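Local coordinates for protein HTH-type transcriptional regulator TreR (Bacillus subtilis, PDB 2OGG) that represses transcription of the trePA operon as a DNA-binding regulator and is able to bind trehalose-6-phosphate, at residues 9-21 / 33-47. Sequence-based numbering, arbitrary orientation.
Sequences TKTTVHKFGLEPP and LDDDIWEVIRSRKID. With GOL (glycerol), chain E; SO4 (sulfate ion), chain D; SO4 (sulfate ion), chain C.
Ile41 O accepts two backbone hydrogen bonds, from His14 N at 2.7 Å and from Lys15 N at 3.3 Å. This is a classic beta bulge. It shifts the register by one between strands 11-19 and 37-46, which pair antiparallel at one edge of the six-stranded sheet of the UTRA effector-binding domain. The extra residue, His14, has CG anti to its carbonyl carbon (chi1 -65°), which turns the ring toward Ser43, and His14 NE2 shares a hydrogen bond of 3.0 Å with Ser43 OG. His50 ND1 also hydrogen-bonds Ser43 OG.

Arg42 and Arg44 share a face with Thr11 and Val13. NH1 and NH2 of Arg42 both bond O4 of the chain C sulfate, while Arg44 NH2 reaches O3 of the same ion at 2.9 Å. Asp56 and Asp54 pair with the two guanidinium groups, and Ser74, Ile75 and Tyr76 bond the sulfate. The ion probably comes from the crystallisation liquor. The site is consistent with a pocket for the phosphate of trehalose-6-phosphate.

Phe16 and the six-membered ring of Trp38 lie nearly parallel (9°) but barely overlap, with centroids 5.9 Å apart. Trp38 NE1 bonds Val63 O. Leu18 covers one indole face, its CD1 4.0 Å from the five-membered ring centroid.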
loop_
_atom_site.group_PDB
_atom_site.type_symbol
_atom_site.label_atom_id
_atom_site.label_comp_id
_atom_site.label_asym_id
_atom_site.label_seq_id
_atom_site.Cartn_x
_atom_site.Cartn_y
_atom_site.Cartn_z
ATOM N N THR A 9 20.727 21.032 -3.775
ATOM C CA THR A 9 21.059 19.926 -2.828
ATOM C C THR A 9 21.997 18.889 -3.490
ATOM O O THR A 9 21.539 17.948 -4.142
ATOM C CB THR A 9 19.768 19.269 -2.238
ATOM O OG1 THR A 9 19.705 17.876 -2.570
ATOM C CG2 THR A 9 18.502 20.002 -2.712
ATOM N N LYS A 10 23.309 19.100 -3.352
ATOM C CA LYS A 10 24.323 18.326 -4.090
ATOM C C LYS A 10 24.507 16.873 -3.626
ATOM O O LYS A 10 24.439 16.576 -2.445
ATOM C CB LYS A 10 25.671 19.060 -4.077
ATOM C CG LYS A 10 26.628 18.663 -5.197
ATOM C CD LYS A 10 27.952 19.427 -5.113
ATOM C CE LYS A 10 28.913 18.773 -4.120
ATOM N NZ LYS A 10 29.977 19.719 -3.653
ATOM N N THR A 11 24.924 16.019 -4.553
ATOM C CA THR A 11 25.123 14.597 -4.298
ATOM C C THR A 11 26.570 14.231 -4.639
ATOM O O THR A 11 26.984 14.309 -5.796
ATOM C CB THR A 11 24.163 13.754 -5.204
ATOM O OG1 THR A 11 22.839 13.810 -4.670
ATOM C CG2 THR A 11 24.598 12.279 -5.300
ATOM N N THR A 12 27.250 13.611 -3.688
ATOM C CA THR A 12 28.653 13.292 -3.830
ATOM C C THR A 12 28.844 11.793 -3.760
ATOM O O THR A 12 28.517 11.174 -2.743
ATOM C CB THR A 12 29.425 13.870 -2.688
ATOM O OG1 THR A 12 29.132 15.266 -2.588
ATOM C CG2 THR A 12 30.923 13.624 -2.868
ATOM N N VAL A 13 29.514 11.241 -4.772
ATOM C CA VAL A 13 29.788 9.813 -4.848
ATOM C C VAL A 13 31.125 9.525 -4.196
ATOM O O VAL A 13 32.161 9.928 -4.704
ATOM C CB VAL A 13 29.827 9.350 -6.298
ATOM C CG1 VAL A 13 30.263 7.915 -6.393
ATOM C CG2 VAL A 13 28.459 9.546 -6.925
ATOM N N HIS A 14 31.101 8.815 -3.070
ATOM C CA HIS A 14 32.332 8.564 -2.316
ATOM C C HIS A 14 32.984 7.284 -2.751
ATOM O O HIS A 14 34.145 7.288 -3.064
ATOM C CB HIS A 14 32.083 8.555 -0.809
ATOM C CG HIS A 14 31.648 9.881 -0.272
ATOM N ND1 HIS A 14 32.541 10.887 0.042
ATOM C CD2 HIS A 14 30.412 10.402 -0.085
ATOM C CE1 HIS A 14 31.871 11.958 0.427
ATOM N NE2 HIS A 14 30.578 11.716 0.278
ATOM N N LYS A 15 32.258 6.174 -2.706
ATOM C CA LYS A 15 32.770 4.916 -3.267
ATOM C C LYS A 15 31.858 4.526 -4.411
ATOM O O LYS A 15 30.646 4.633 -4.295
ATOM C CB LYS A 15 32.724 3.785 -2.243
ATOM C CG LYS A 15 33.548 4.002 -1.016
ATOM C CD LYS A 15 33.734 2.693 -0.286
ATOM C CE LYS A 15 35.023 2.691 0.511
ATOM N NZ LYS A 15 35.241 1.370 1.147
ATOM N N PHE A 16 32.413 3.808 -5.367
ATOM C CA PHE A 16 31.637 3.286 -6.469
ATOM C C PHE A 16 32.517 2.248 -7.122
ATOM O O PHE A 16 33.724 2.476 -7.338
ATOM C CB PHE A 16 31.307 4.406 -7.439
ATOM C CG PHE A 16 30.819 3.941 -8.775
ATOM C CD1 PHE A 16 29.556 3.413 -8.916
ATOM C CD2 PHE A 16 31.496 4.286 -9.917
ATOM C CE1 PHE A 16 29.044 3.119 -10.169
ATOM C CE2 PHE A 16 30.962 4.019 -11.168
ATOM C CZ PHE A 16 29.731 3.463 -11.286
ATOM N N GLY A 17 31.973 1.053 -7.303
ATOM C CA GLY A 17 32.816 -0.067 -7.739
ATOM C C GLY A 17 32.033 -1.334 -7.934
ATOM O O GLY A 17 30.825 -1.339 -7.699
ATOM N N LEU A 18 32.650 -2.258 -8.669
ATOM C CA LEU A 18 32.045 -3.535 -9.049
ATOM C C LEU A 18 33.021 -4.633 -8.569
ATOM O O LEU A 18 34.128 -4.781 -9.095
ATOM C CB LEU A 18 31.878 -3.606 -10.570
ATOM C CG LEU A 18 31.321 -4.917 -11.157
ATOM C CD1 LEU A 18 29.899 -5.162 -10.683
ATOM C CD2 LEU A 18 31.366 -4.956 -12.694
ATOM N N GLU A 19 32.608 -5.381 -7.554
ATOM C CA GLU A 19 33.456 -6.378 -6.939
ATOM C C GLU A 19 32.567 -7.500 -6.465
ATOM O O GLU A 19 31.352 -7.314 -6.367
ATOM C CB GLU A 19 34.132 -5.750 -5.719
ATOM C CG GLU A 19 35.335 -4.877 -6.029
ATOM C CD GLU A 19 35.841 -4.171 -4.790
ATOM O OE1 GLU A 19 35.031 -3.444 -4.167
ATOM O OE2 GLU A 19 37.013 -4.421 -4.399
ATOM N N PRO A 20 33.168 -8.634 -6.058
ATOM C CA PRO A 20 32.407 -9.628 -5.280
ATOM C C PRO A 20 31.930 -9.011 -3.936
ATOM O O PRO A 20 32.617 -8.173 -3.360
ATOM C CB PRO A 20 33.452 -10.729 -5.000
ATOM C CG PRO A 20 34.597 -10.457 -5.943
ATOM C CD PRO A 20 34.601 -8.966 -6.122
ATOM N N PRO A 21 30.835 -9.523 -3.371
ATOM C CA PRO A 21 30.312 -9.007 -2.101
ATOM C C PRO A 21 31.136 -9.290 -0.813
ATOM O O PRO A 21 31.688 -10.382 -0.647
ATOM C CB PRO A 21 28.934 -9.651 -2.013
ATOM C CG PRO A 21 29.075 -10.902 -2.783
ATOM C CD PRO A 21 30.027 -10.631 -3.902
ATOM N N LEU A 33 29.665 -15.655 -3.350
ATOM C CA LEU A 33 31.023 -15.345 -3.736
ATOM C C LEU A 33 31.233 -14.899 -5.181
ATOM O O LEU A 33 31.905 -13.911 -5.459
ATOM C CB LEU A 33 31.725 -14.477 -2.714
ATOM C CG LEU A 33 33.212 -14.707 -2.481
ATOM C CD1 LEU A 33 33.797 -13.441 -1.857
ATOM C CD2 LEU A 33 33.409 -15.920 -1.571
ATOM N N ASP A 34 30.589 -15.595 -6.106
ATOM C CA ASP A 34 30.855 -15.390 -7.517
ATOM C C ASP A 34 29.752 -14.582 -8.195
ATOM O O ASP A 34 29.297 -14.933 -9.288
ATOM C CB ASP A 34 31.036 -16.744 -8.206
ATOM C CG ASP A 34 30.132 -17.819 -7.622
ATOM O OD1 ASP A 34 29.203 -18.258 -8.336
ATOM O OD2 ASP A 34 30.306 -18.173 -6.429
ATOM N N ASP A 35 29.204 -13.625 -7.455
ATOM C CA ASP A 35 28.221 -12.709 -7.991
ATOM C C ASP A 35 28.896 -11.353 -8.024
ATOM O O ASP A 35 29.592 -10.990 -7.085
ATOM C CB ASP A 35 27.008 -12.630 -7.064
ATOM C CG ASP A 35 26.037 -13.786 -7.257
ATOM O OD1 ASP A 35 25.790 -14.183 -8.430
ATOM O OD2 ASP A 35 25.438 -14.217 -6.239
ATOM N N ASP A 36 28.791 -10.654 -9.141
ATOM C CA ASP A 36 29.375 -9.329 -9.248
ATOM C C ASP A 36 28.338 -8.308 -8.795
ATOM O O ASP A 36 27.222 -8.263 -9.318
ATOM C CB ASP A 36 29.847 -9.060 -10.681
ATOM C CG ASP A 36 31.236 -9.638 -10.955
ATOM O OD1 ASP A 36 31.955 -9.950 -9.974
ATOM O OD2 ASP A 36 31.649 -9.686 -12.144
ATOM N N ILE A 37 28.711 -7.511 -7.804
ATOM C CA ILE A 37 27.785 -6.600 -7.163
ATOM C C ILE A 37 28.296 -5.181 -7.345
ATOM O O ILE A 37 29.475 -4.925 -7.162
ATOM C CB ILE A 37 27.710 -6.890 -5.629
ATOM C CG1 ILE A 37 27.127 -8.281 -5.377
ATOM C CG2 ILE A 37 26.875 -5.845 -4.918
ATOM C CD1 ILE A 37 25.754 -8.449 -5.955
ATOM N N TRP A 38 27.413 -4.263 -7.715
ATOM C CA TRP A 38 27.783 -2.865 -7.822
ATOM C C TRP A 38 27.603 -2.314 -6.421
ATOM O O TRP A 38 26.682 -2.747 -5.726
ATOM C CB TRP A 38 26.785 -2.158 -8.728
ATOM C CG TRP A 38 26.931 -2.467 -10.164
ATOM C CD1 TRP A 38 26.010 -3.075 -10.970
ATOM C CD2 TRP A 38 27.979 -2.007 -11.029
ATOM N NE1 TRP A 38 26.425 -3.031 -12.295
ATOM C CE2 TRP A 38 27.597 -2.326 -12.358
ATOM C CE3 TRP A 38 29.106 -1.211 -10.832
ATOM C CZ2 TRP A 38 28.353 -1.953 -13.455
ATOM C CZ3 TRP A 38 29.857 -0.827 -11.940
ATOM C CH2 TRP A 38 29.490 -1.212 -13.222
ATOM N N GLU A 39 28.574 -1.542 -5.930
ATOM C CA GLU A 39 28.399 -0.808 -4.681
ATOM C C GLU A 39 28.496 0.690 -4.933
ATOM O O GLU A 39 29.433 1.149 -5.577
ATOM C CB GLU A 39 29.458 -1.208 -3.671
ATOM C CG GLU A 39 29.770 -0.110 -2.649
ATOM C CD GLU A 39 30.685 -0.575 -1.505
ATOM O OE1 GLU A 39 31.866 -0.892 -1.774
ATOM O OE2 GLU A 39 30.214 -0.663 -0.342
ATOM N N VAL A 40 27.508 1.452 -4.493
ATOM C CA VAL A 40 27.597 2.916 -4.617
ATOM C C VAL A 40 27.347 3.552 -3.252
ATOM O O VAL A 40 26.367 3.211 -2.558
ATOM C CB VAL A 40 26.543 3.467 -5.575
ATOM C CG1 VAL A 40 26.771 4.973 -5.821
ATOM C CG2 VAL A 40 26.538 2.672 -6.884
ATOM N N ILE A 41 28.310 4.339 -2.787
ATOM C CA ILE A 41 28.131 5.033 -1.535
ATOM C C ILE A 41 28.165 6.541 -1.760
ATOM O O ILE A 41 29.158 7.096 -2.251
ATOM C CB ILE A 41 29.151 4.569 -0.496
ATOM C CG1 ILE A 41 28.868 3.121 -0.085
ATOM C CG2 ILE A 41 29.158 5.474 0.726
ATOM C CD1 ILE A 41 29.966 2.548 0.775
ATOM N N ARG A 42 27.083 7.205 -1.383
ATOM C CA ARG A 42 26.924 8.641 -1.645
ATOM C C ARG A 42 26.530 9.376 -0.395
ATOM O O ARG A 42 25.756 8.854 0.408
ATOM C CB ARG A 42 25.816 8.860 -2.660
ATOM C CG ARG A 42 26.162 8.349 -4.009
ATOM C CD ARG A 42 24.991 8.401 -4.974
ATOM N NE ARG A 42 23.943 7.431 -4.670
ATOM C CZ ARG A 42 22.713 7.517 -5.185
ATOM N NH1 ARG A 42 22.365 8.603 -5.886
ATOM N NH2 ARG A 42 21.780 6.652 -4.822
ATOM N N SER A 43 26.807 10.669 -0.382
ATOM C CA SER A 43 26.291 11.519 0.674
ATOM C C SER A 43 25.499 12.620 0.018
ATOM O O SER A 43 25.748 12.932 -1.147
ATOM C CB SER A 43 27.437 12.117 1.512
ATOM O OG SER A 43 28.024 13.236 0.884
ATOM N N ARG A 44 24.501 13.150 0.729
ATOM C CA ARG A 44 23.680 14.238 0.215
ATOM C C ARG A 44 23.949 15.488 1.034
ATOM O O ARG A 44 23.758 15.483 2.242
ATOM C CB ARG A 44 22.193 13.906 0.351
ATOM C CG ARG A 44 21.798 12.517 -0.044
ATOM C CD ARG A 44 21.692 12.413 -1.547
ATOM N NE ARG A 44 21.321 11.059 -1.943
ATOM C CZ ARG A 44 20.825 10.738 -3.132
ATOM N NH1 ARG A 44 20.654 11.676 -4.058
ATOM N NH2 ARG A 44 20.498 9.481 -3.395
ATOM N N LYS A 45 24.154 16.606 0.351
ATOM C CA LYS A 45 24.455 17.867 1.014
ATOM C C LYS A 45 23.235 18.769 0.862
ATOM O O LYS A 45 22.868 19.148 -0.255
ATOM C CB LYS A 45 25.708 18.506 0.380
ATOM C CG LYS A 45 26.172 19.838 0.975
ATOM C CD LYS A 45 27.472 20.274 0.307
ATOM C CE LYS A 45 27.688 21.786 0.369
ATOM N NZ LYS A 45 28.708 22.241 -0.630
ATOM N N ILE A 46 22.474 18.885 1.944
ATOM C CA ILE A 46 21.266 19.700 1.948
ATOM C C ILE A 46 21.644 21.021 2.567
ATOM O O ILE A 46 21.826 21.134 3.777
ATOM C CB ILE A 46 20.126 18.999 2.705
ATOM C CG1 ILE A 46 19.860 17.631 2.037
ATOM C CG2 ILE A 46 18.884 19.915 2.794
ATOM C CD1 ILE A 46 18.867 16.733 2.744
ATOM N N ASP A 47 21.948 21.963 1.683
ATOM C CA ASP A 47 22.850 23.048 2.016
ATOM C C ASP A 47 22.662 23.648 3.407
ATOM O O ASP A 47 21.551 23.697 3.938
ATOM C CB ASP A 47 22.973 24.084 0.881
ATOM C CG ASP A 47 23.878 23.602 -0.283
ATOM O OD1 ASP A 47 24.623 24.448 -0.844
ATOM O OD2 ASP A 47 23.846 22.389 -0.637
HETATM C C1 GOL E . 30.172 -5.854 -1.928
HETATM O O1 GOL E . 30.463 -5.779 -0.546
HETATM C C2 GOL E . 31.102 -4.943 -2.725
HETATM O O2 GOL E . 32.427 -5.106 -2.255
HETATM C C3 GOL E . 31.001 -5.261 -4.222
HETATM O O3 GOL E . 31.047 -4.092 -5.036
HETATM S S SO4 D . 28.014 -12.073 -12.471
HETATM O O1 SO4 D . 27.442 -11.756 -11.159
HETATM O O2 SO4 D . 26.923 -12.494 -13.357
HETATM O O3 SO4 D . 28.669 -10.894 -13.063
HETATM O O4 SO4 D . 29.003 -13.144 -12.302
HETATM S S SO4 C . 18.430 7.750 -6.088
HETATM O O1 SO4 C . 18.215 6.441 -5.487
HETATM O O2 SO4 C . 17.479 8.000 -7.153
HETATM O O3 SO4 C . 18.213 8.830 -5.142
HETATM O O4 SO4 C . 19.784 7.733 -6.603
HETATM O O HOH W 1 31.360 20.208 -0.587
HETATM O O HOH W 2 32.989 -1.798 -4.616
#